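Local coordinates for protein pyruvate kinase 1 (Trypanosoma brucei brucei, PDB 4KCT) that catalyses the transfer of phosphate from phosphoenolpyruvate to ADP, yielding pyruvate and ATP, and also has an intrinsic decarboxylase activity toward oxaloacetate, at residues A[51-65]-A[193-206]. Numbering follows the deposited sequence.
Sequences MNFSHGSHEYHQTTI and KDRKDLEFGVAQGV. With K (potassium ion), chain D.
H58 NE2 donates an almost straight hydrogen bond (2.8 Å, 170°) to D197 OD2; the oxygen lies in the imidazole plane and is met on its anti side, somewhat out of the carboxylate plane. The other oxygen, OD1, offers its syn lone pair to K193 NZ in a salt bridge within helix 192-204, so each carboxylate oxygen has its own donor. K193 NZ also reaches F53 O (3.1 Å), in the carbonyl plane, and gives a proton to a water that in turn donates to F53 O and G56 O. These bonds tie the loop after barrel strand 46-52 to the helix; N52 OD1, at the strand end, and S54 OG, in the loop, bind the potassium ion, completed by D84, T85 and two waters. In the TIM barrel of pyruvate kinase, the contact pairs helices 58-75 and 192-204 outside the strands, their short segments crossing at -28°. With CG anti to its own nitrogen (chi1 171°), F200 turns its ring toward helix 58-75, a knob among H58, H61, Q62 and I65. Its CB lies over the imidazole face of H58, a CH-pi contact, while CE2 meets F53 CZ at 3.7 Å. H61 covers one face of F53. I65 CD1 touches F200 CE2 and Q204 CB. The Q62 and Q204 amides stand nearly perpendicular, with a weak bond from Q62 NE2 to Q204 OE1 (3.3 Å); Q62 NE2 also bonds N66 OD1. Deeper, M51 CE packs on V206 CG1 (3.9 Å), beside I81 of strand 80-84.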
ATOM      1  N   MET A  51      -8.168  41.550 -13.149  1.00 16.22           N
ATOM      2  CA  MET A  51      -7.692  42.871 -13.511  1.00 17.61           C
ATOM      3  C   MET A  51      -6.237  43.004 -13.074  1.00 18.33           C
ATOM      4  O   MET A  51      -5.922  42.893 -11.882  1.00 16.64           O
ATOM      5  CB  MET A  51      -8.530  43.948 -12.811  1.00 18.65           C
ATOM      6  CG  MET A  51     -10.048  43.801 -13.010  1.00 19.74           C
ATOM      7  SD  MET A  51     -10.959  45.057 -12.106  1.00 24.09           S
ATOM      8  CE  MET A  51     -10.598  44.634 -10.390  1.00 18.01           C
ATOM      9  N   ASN A  52      -5.358  43.258 -14.034  1.00 18.37           N
ATOM     10  CA  ASN A  52      -3.956  43.407 -13.755  1.00 18.94           C
ATOM     11  C   ASN A  52      -3.631  44.854 -13.502  1.00 20.33           C
ATOM     12  O   ASN A  52      -3.530  45.650 -14.446  1.00 19.13           O
ATOM     13  CB  ASN A  52      -3.120  42.908 -14.932  1.00 20.41           C
ATOM     14  CG  ASN A  52      -1.623  42.936 -14.632  1.00 22.17           C
ATOM     15  OD1 ASN A  52      -1.195  43.311 -13.525  1.00 18.55           O
ATOM     16  ND2 ASN A  52      -0.827  42.555 -15.610  1.00 22.39           N
ATOM     17  N   PHE A  53      -3.535  45.219 -12.226  1.00 20.28           N
ATOM     18  CA  PHE A  53      -3.307  46.620 -11.855  1.00 22.16           C
ATOM     19  C   PHE A  53      -1.856  47.032 -12.008  1.00 24.44           C
ATOM     20  O   PHE A  53      -1.506  48.164 -11.690  1.00 22.89           O
ATOM     21  CB  PHE A  53      -3.774  46.903 -10.413  1.00 20.83           C
ATOM     22  CG  PHE A  53      -5.218  47.277 -10.305  1.00 22.37           C
ATOM     23  CD1 PHE A  53      -6.206  46.457 -10.833  1.00 22.75           C
ATOM     24  CD2 PHE A  53      -5.597  48.471  -9.686  1.00 23.57           C
ATOM     25  CE1 PHE A  53      -7.541  46.796 -10.715  1.00 19.81           C
ATOM     26  CE2 PHE A  53      -6.926  48.813  -9.565  1.00 23.51           C
ATOM     27  CZ  PHE A  53      -7.900  47.998 -10.116  1.00 23.53           C
ATOM     28  N   SER A  54      -1.016  46.152 -12.550  1.00 23.28           N
ATOM     29  CA  SER A  54       0.281  46.617 -13.052  1.00 25.21           C
ATOM     30  C   SER A  54       0.126  47.653 -14.169  1.00 27.65           C
ATOM     31  O   SER A  54       0.993  48.495 -14.343  1.00 26.20           O
ATOM     32  CB  SER A  54       1.144  45.455 -13.535  1.00 28.33           C
ATOM     33  OG  SER A  54       1.584  44.684 -12.444  1.00 25.75           O
ATOM     34  N   HIS A  55      -0.990  47.606 -14.899  1.00 24.79           N
ATOM     35  CA  HIS A  55      -1.255  48.574 -15.986  1.00 31.91           C
ATOM     36  C   HIS A  55      -2.628  49.149 -15.828  1.00 35.42           C
ATOM     37  O   HIS A  55      -3.468  48.570 -15.134  1.00 30.38           O
ATOM     38  CB  HIS A  55      -1.148  47.902 -17.359  1.00 34.95           C
ATOM     39  CG  HIS A  55      -0.008  46.925 -17.473  1.00 41.68           C
ATOM     40  ND1 HIS A  55       1.291  47.309 -17.409  1.00 44.45           N
ATOM     41  CD2 HIS A  55      -0.001  45.536 -17.610  1.00 46.60           C
ATOM     42  CE1 HIS A  55       2.083  46.220 -17.474  1.00 42.42           C
ATOM     43  NE2 HIS A  55       1.293  45.137 -17.616  1.00 46.55           N
ATOM     44  N   GLY A  56      -2.882  50.276 -16.497  1.00 27.94           N
ATOM     45  CA  GLY A  56      -4.237  50.841 -16.593  1.00 26.55           C
ATOM     46  C   GLY A  56      -4.637  51.699 -15.403  1.00 28.64           C
ATOM     47  O   GLY A  56      -4.264  51.422 -14.281  1.00 30.72           O
ATOM     48  N   SER A  57      -5.463  52.711 -15.642  1.00 28.73           N
ATOM     49  CA  SER A  57      -5.905  53.605 -14.555  1.00 30.46           C
ATOM     50  C   SER A  57      -7.041  52.949 -13.760  1.00 29.19           C
ATOM     51  O   SER A  57      -7.651  51.990 -14.226  1.00 25.35           O
ATOM     52  CB  SER A  57      -6.426  54.905 -15.153  1.00 28.98           C
ATOM     53  OG  SER A  57      -7.468  54.595 -16.077  1.00 27.27           O
ATOM     54  N   HIS A  58      -7.434  53.570 -12.649  1.00 26.71           N
ATOM     55  CA  HIS A  58      -8.680  53.174 -11.979  1.00 29.28           C
ATOM     56  C   HIS A  58      -9.875  53.282 -12.876  1.00 31.39           C
ATOM     57  O   HIS A  58     -10.757  52.445 -12.834  1.00 29.76           O
ATOM     58  CB  HIS A  58      -8.908  53.983 -10.707  1.00 29.75           C
ATOM     59  CG  HIS A  58      -8.003  53.596  -9.576  1.00 29.74           C
ATOM     60  ND1 HIS A  58      -8.139  54.096  -8.333  1.00 30.52           N
ATOM     61  CD2 HIS A  58      -6.895  52.746  -9.536  1.00 29.29           C
ATOM     62  CE1 HIS A  58      -7.181  53.591  -7.538  1.00 28.02           C
ATOM     63  NE2 HIS A  58      -6.415  52.774  -8.276  1.00 28.31           N
ATOM     64  N   GLU A  59      -9.908  54.311 -13.713  1.00 26.11           N
ATOM     65  CA  GLU A  59     -10.996  54.468 -14.668  1.00 30.86           C
ATOM     66  C   GLU A  59     -11.087  53.275 -15.638  1.00 27.84           C
ATOM     67  O   GLU A  59     -12.186  52.775 -15.934  1.00 26.67           O
ATOM     68  CB  GLU A  59     -10.829  55.779 -15.445  1.00 34.89           C
ATOM     69  CG  GLU A  59     -11.662  55.866 -16.709  1.00 47.05           C
ATOM     70  CD  GLU A  59     -11.438  57.176 -17.466  1.00 64.64           C
ATOM     71  OE1 GLU A  59     -12.429  57.896 -17.699  1.00 63.84           O
ATOM     72  OE2 GLU A  59     -10.270  57.487 -17.822  1.00 63.91           O
ATOM     73  N   TYR A  60      -9.942  52.827 -16.138  1.00 25.33           N
ATOM     74  CA  TYR A  60      -9.909  51.655 -17.011  1.00 24.37           C
ATOM     75  C   TYR A  60     -10.503  50.413 -16.298  1.00 23.03           C
ATOM     76  O   TYR A  60     -11.377  49.709 -16.840  1.00 23.24           O
ATOM     77  CB  TYR A  60      -8.470  51.380 -17.478  1.00 24.33           C
ATOM     78  CG  TYR A  60      -8.360  50.224 -18.469  1.00 27.73           C
ATOM     79  CD1 TYR A  60      -8.659  50.414 -19.820  1.00 26.23           C
ATOM     80  CD2 TYR A  60      -8.071  48.919 -18.030  1.00 26.66           C
ATOM     81  CE1 TYR A  60      -8.583  49.371 -20.726  1.00 25.00           C
ATOM     82  CE2 TYR A  60      -8.044  47.851 -18.925  1.00 28.29           C
ATOM     83  CZ  TYR A  60      -8.304  48.082 -20.270  1.00 27.57           C
ATOM     84  OH  TYR A  60      -8.335  47.033 -21.154  1.00 27.03           O
ATOM     85  N   HIS A  61     -10.060  50.174 -15.073  1.00 21.93           N
ATOM     86  CA  HIS A  61     -10.493  48.994 -14.347  1.00 22.22           C
ATOM     87  C   HIS A  61     -11.898  49.108 -13.874  1.00 22.47           C
ATOM     88  O   HIS A  61     -12.597  48.112 -13.774  1.00 18.84           O
ATOM     89  CB  HIS A  61      -9.555  48.701 -13.189  1.00 23.00           C
ATOM     90  CG  HIS A  61      -8.171  48.335 -13.628  1.00 25.76           C
ATOM     91  ND1 HIS A  61      -7.929  47.289 -14.456  1.00 23.77           N
ATOM     92  CD2 HIS A  61      -6.962  49.001 -13.477  1.00 24.07           C
ATOM     93  CE1 HIS A  61      -6.618  47.250 -14.745  1.00 24.55           C
ATOM     94  NE2 HIS A  61      -6.021  48.271 -14.123  1.00 23.47           N
ATOM     95  N   GLN A  62     -12.375  50.335 -13.652  1.00 22.99           N
ATOM     96  CA  GLN A  62     -13.786  50.523 -13.343  1.00 22.09           C
ATOM     97  C   GLN A  62     -14.665  50.034 -14.498  1.00 23.03           C
ATOM     98  O   GLN A  62     -15.724  49.439 -14.276  1.00 24.70           O
ATOM     99  CB  GLN A  62     -14.108  52.001 -13.042  1.00 24.32           C
ATOM    100  CG  GLN A  62     -15.574  52.211 -12.638  1.00 26.18           C
ATOM    101  CD  GLN A  62     -15.877  51.670 -11.255  1.00 28.42           C
ATOM    102  OE1 GLN A  62     -15.278  52.100 -10.276  1.00 33.12           O
ATOM    103  NE2 GLN A  62     -16.741  50.647 -11.179  1.00 25.49           N
ATOM    104  N   THR A  63     -14.263  50.357 -15.722  1.00 22.04           N
ATOM    105  CA  THR A  63     -14.964  49.866 -16.918  1.00 23.97           C
ATOM    106  C   THR A  63     -15.040  48.325 -16.926  1.00 22.55           C
ATOM    107  O   THR A  63     -16.093  47.742 -17.223  1.00 22.47           O
ATOM    108  CB  THR A  63     -14.301  50.404 -18.209  1.00 26.17           C
ATOM    109  OG1 THR A  63     -14.364  51.837 -18.203  1.00 26.95           O
ATOM    110  CG2 THR A  63     -15.005  49.893 -19.464  1.00 26.17           C
ATOM    111  N   THR A  64     -13.923  47.674 -16.611  1.00 22.86           N
ATOM    112  CA  THR A  64     -13.897  46.213 -16.529  1.00 22.20           C
ATOM    113  C   THR A  64     -14.892  45.710 -15.492  1.00 19.88           C
ATOM    114  O   THR A  64     -15.726  44.871 -15.782  1.00 23.33           O
ATOM    115  CB  THR A  64     -12.482  45.685 -16.186  1.00 20.56           C
ATOM    116  OG1 THR A  64     -11.554  46.121 -17.197  1.00 23.22           O
ATOM    117  CG2 THR A  64     -12.481  44.087 -16.109  1.00 17.74           C
ATOM    118  N   ILE A  65     -14.841  46.281 -14.299  1.00 21.30           N
ATOM    119  CA  ILE A  65     -15.768  45.918 -13.253  1.00 20.86           C
ATOM    120  C   ILE A  65     -17.219  46.070 -13.713  1.00 23.51           C
ATOM    121  O   ILE A  65     -18.030  45.107 -13.619  1.00 22.06           O
ATOM    122  CB  ILE A  65     -15.518  46.737 -11.971  1.00 22.91           C
ATOM    123  CG1 ILE A  65     -14.227  46.256 -11.303  1.00 21.12           C
ATOM    124  CG2 ILE A  65     -16.711  46.599 -10.997  1.00 22.00           C
ATOM    125  CD1 ILE A  65     -13.761  47.148 -10.175  1.00 24.37           C
ATOM    126  N   LYS A 193       1.106  52.992  -3.974  1.00 25.71           N
ATOM    127  CA  LYS A 193       0.237  52.675  -5.088  1.00 27.13           C
ATOM    128  C   LYS A 193      -0.720  51.536  -4.743  1.00 23.73           C
ATOM    129  O   LYS A 193      -1.907  51.613  -5.041  1.00 23.60           O
ATOM    130  CB  LYS A 193       1.030  52.319  -6.348  1.00 31.53           C
ATOM    131  CG  LYS A 193       0.151  52.308  -7.599  1.00 39.34           C
ATOM    132  CD  LYS A 193       0.381  51.085  -8.481  1.00 43.49           C
ATOM    133  CE  LYS A 193      -0.167  51.315  -9.885  1.00 46.78           C
ATOM    134  NZ  LYS A 193      -1.568  50.825 -10.063  1.00 40.02           N
ATOM    135  N   ASP A 194      -0.181  50.452  -4.195  1.00 23.00           N
ATOM    136  CA  ASP A 194      -0.994  49.272  -3.852  1.00 26.12           C
ATOM    137  C   ASP A 194      -2.132  49.630  -2.879  1.00 24.53           C
ATOM    138  O   ASP A 194      -3.261  49.168  -3.028  1.00 22.97           O
ATOM    139  CB  ASP A 194      -0.124  48.173  -3.223  1.00 27.75           C
ATOM    140  CG  ASP A 194       0.838  47.501  -4.234  1.00 33.62           C
ATOM    141  OD1 ASP A 194       0.587  47.543  -5.478  1.00 28.58           O
ATOM    142  OD2 ASP A 194       1.836  46.893  -3.760  1.00 33.64           O
ATOM    143  N   ARG A 195      -1.849  50.530  -1.941  1.00 23.40           N
ATOM    144  CA  ARG A 195      -2.880  51.003  -1.009  1.00 24.80           C
ATOM    145  C   ARG A 195      -4.051  51.644  -1.684  1.00 23.77           C
ATOM    146  O   ARG A 195      -5.186  51.408  -1.310  1.00 24.13           O
ATOM    147  CB  ARG A 195      -2.289  51.991  -0.030  1.00 28.84           C
ATOM    148  CG  ARG A 195      -1.507  51.316   1.040  1.00 32.23           C
ATOM    149  CD  ARG A 195      -1.505  52.126   2.314  1.00 35.61           C
ATOM    150  NE  ARG A 195      -0.592  51.501   3.238  1.00 38.59           N
ATOM    151  CZ  ARG A 195      -0.972  50.710   4.223  1.00 34.95           C
ATOM    152  NH1 ARG A 195      -2.255  50.611   4.535  1.00 34.70           N
ATOM    153  NH2 ARG A 195      -0.063  50.081   4.938  1.00 32.96           N
ATOM    154  N   LYS A 196      -3.782  52.601  -2.556  1.00 24.24           N
ATOM    155  CA  LYS A 196      -4.865  53.224  -3.297  1.00 27.12           C
ATOM    156  C   LYS A 196      -5.617  52.180  -4.126  1.00 24.01           C
ATOM    157  O   LYS A 196      -6.829  52.273  -4.295  1.00 21.77           O
ATOM    158  CB  LYS A 196      -4.331  54.338  -4.197  1.00 30.44           C
ATOM    159  CG  LYS A 196      -3.515  55.376  -3.437  1.00 36.61           C
ATOM    160  CD  LYS A 196      -4.056  56.782  -3.629  1.00 52.54           C
ATOM    161  CE  LYS A 196      -3.200  57.815  -2.888  1.00 51.69           C
ATOM    162  NZ  LYS A 196      -1.794  57.870  -3.397  1.00 56.25           N
ATOM    163  N   ASP A 197      -4.879  51.248  -4.726  1.00 22.79           N
ATOM    164  CA  ASP A 197      -5.522  50.199  -5.530  1.00 23.84           C
ATOM    165  C   ASP A 197      -6.425  49.280  -4.683  1.00 22.45           C
ATOM    166  O   ASP A 197      -7.525  48.937  -5.108  1.00 25.44           O
ATOM    167  CB  ASP A 197      -4.481  49.372  -6.314  1.00 22.36           C
ATOM    168  CG  ASP A 197      -3.713  50.210  -7.363  1.00 28.08           C
ATOM    169  OD1 ASP A 197      -2.671  49.718  -7.887  1.00 28.55           O
ATOM    170  OD2 ASP A 197      -4.137  51.361  -7.651  1.00 25.07           O
ATOM    171  N   LEU A 198      -5.975  48.924  -3.480  1.00 20.74           N
ATOM    172  CA  LEU A 198      -6.781  48.090  -2.574  1.00 21.87           C
ATOM    173  C   LEU A 198      -7.994  48.841  -2.033  1.00 26.94           C
ATOM    174  O   LEU A 198      -9.109  48.307  -1.993  1.00 24.28           O
ATOM    175  CB  LEU A 198      -5.933  47.570  -1.429  1.00 23.90           C
ATOM    176  CG  LEU A 198      -4.800  46.607  -1.848  1.00 26.71           C
ATOM    177  CD1 LEU A 198      -3.900  46.300  -0.664  1.00 27.96           C
ATOM    178  CD2 LEU A 198      -5.362  45.305  -2.439  1.00 27.28           C
ATOM    179  N   GLU A 199      -7.799  50.121  -1.729  1.00 24.91           N
ATOM    180  CA  GLU A 199      -8.911  50.980  -1.368  1.00 24.64           C
ATOM    181  C   GLU A 199      -9.972  50.999  -2.466  1.00 22.99           C
ATOM    182  O   GLU A 199     -11.152  50.942  -2.180  1.00 27.52           O
ATOM    183  CB  GLU A 199      -8.404  52.400  -1.073  1.00 26.82           C
ATOM    184  CG  GLU A 199      -9.477  53.483  -1.154  1.00 35.12           C
ATOM    185  CD  GLU A 199      -8.939  54.856  -0.742  1.00 46.58           C
ATOM    186  OE1 GLU A 199      -9.123  55.233   0.440  1.00 41.23           O
ATOM    187  OE2 GLU A 199      -8.275  55.525  -1.581  1.00 39.75           O
ATOM    188  N   PHE A 200      -9.541  51.137  -3.715  1.00 23.37           N
ATOM    189  CA  PHE A 200     -10.457  51.072  -4.873  1.00 26.06           C
ATOM    190  C   PHE A 200     -11.154  49.694  -4.932  1.00 22.96           C
ATOM    191  O   PHE A 200     -12.378  49.611  -5.000  1.00 22.55           O
ATOM    192  CB  PHE A 200      -9.671  51.345  -6.163  1.00 24.09           C
ATOM    193  CG  PHE A 200     -10.452  51.102  -7.427  1.00 25.25           C
ATOM    194  CD1 PHE A 200     -11.184  52.134  -8.017  1.00 27.66           C
ATOM    195  CD2 PHE A 200     -10.402  49.871  -8.061  1.00 25.41           C
ATOM    196  CE1 PHE A 200     -11.885  51.925  -9.202  1.00 26.86           C
ATOM    197  CE2 PHE A 200     -11.098  49.646  -9.249  1.00 28.75           C
ATOM    198  CZ  PHE A 200     -11.826  50.677  -9.827  1.00 28.12           C
ATOM    199  N   GLY A 201     -10.383  48.625  -4.779  1.00 23.42           N
ATOM    200  CA  GLY A 201     -10.970  47.278  -4.806  1.00 21.97           C
ATOM    201  C   GLY A 201     -12.027  47.075  -3.725  1.00 23.66           C
ATOM    202  O   GLY A 201     -13.085  46.476  -3.966  1.00 21.77           O
ATOM    203  N   VAL A 202     -11.745  47.552  -2.519  1.00 23.34           N
ATOM    204  CA  VAL A 202     -12.712  47.416  -1.416  1.00 22.40           C
ATOM    205  C   VAL A 202     -13.972  48.232  -1.712  1.00 23.51           C
ATOM    206  O   VAL A 202     -15.077  47.731  -1.573  1.00 22.76           O
ATOM    207  CB  VAL A 202     -12.099  47.851  -0.061  1.00 23.68           C
ATOM    208  CG1 VAL A 202     -13.166  47.874   1.044  1.00 25.47           C
ATOM    209  CG2 VAL A 202     -10.975  46.901   0.330  1.00 25.21           C
ATOM    210  N   ALA A 203     -13.791  49.477  -2.167  1.00 26.70           N
ATOM    211  CA  ALA A 203     -14.923  50.354  -2.467  1.00 23.96           C
ATOM    212  C   ALA A 203     -15.793  49.772  -3.584  1.00 27.52           C
ATOM    213  O   ALA A 203     -17.014  49.897  -3.545  1.00 22.84           O
ATOM    214  CB  ALA A 203     -14.433  51.746  -2.852  1.00 28.15           C
ATOM    215  N   GLN A 204     -15.169  49.131  -4.573  1.00 21.14           N
ATOM    216  CA  GLN A 204     -15.918  48.619  -5.730  1.00 23.34           C
ATOM    217  C   GLN A 204     -16.407  47.186  -5.530  1.00 23.91           C
ATOM    218  O   GLN A 204     -17.066  46.614  -6.408  1.00 26.05           O
ATOM    219  CB  GLN A 204     -15.085  48.715  -7.022  1.00 24.31           C
ATOM    220  CG  GLN A 204     -14.746  50.139  -7.444  1.00 24.15           C
ATOM    221  CD  GLN A 204     -15.929  51.065  -7.363  1.00 30.34           C
ATOM    222  OE1 GLN A 204     -17.001  50.757  -7.873  1.00 38.25           O
ATOM    223  NE2 GLN A 204     -15.743  52.211  -6.721  1.00 34.27           N
ATOM    224  N   GLY A 205     -16.046  46.592  -4.399  1.00 21.45           N
ATOM    225  CA  GLY A 205     -16.575  45.283  -4.034  1.00 22.21           C
ATOM    226  C   GLY A 205     -15.939  44.119  -4.810  1.00 21.83           C
ATOM    227  O   GLY A 205     -16.641  43.182  -5.210  1.00 22.06           O
ATOM    228  N   VAL A 206     -14.614  44.118  -4.959  1.00 20.05           N
ATOM    229  CA  VAL A 206     -13.951  42.958  -5.617  1.00 19.92           C
ATOM    230  C   VAL A 206     -13.997  41.748  -4.690  1.00 19.01           C
ATOM    231  O   VAL A 206     -14.143  41.885  -3.486  1.00 19.02           O
ATOM    232  CB  VAL A 206     -12.488  43.242  -6.069  1.00 20.73           C
ATOM    233  CG1 VAL A 206     -12.433  44.477  -6.985  1.00 24.00           C
ATOM    234  CG2 VAL A 206     -11.570  43.421  -4.870  1.00 20.48           C
TER
HETATM  235  K     K D1002       0.217  42.487 -11.330  1.00 27.08           K
HETATM  236  O   HOH W   1      -2.247  50.589 -12.732  1.00 43.17           O
HETATM  237  O   HOH W   2       2.712  42.447 -10.558  1.00 25.20           O
HETATM  238  O   HOH W   3       1.421  40.355 -12.881  1.00 33.20           O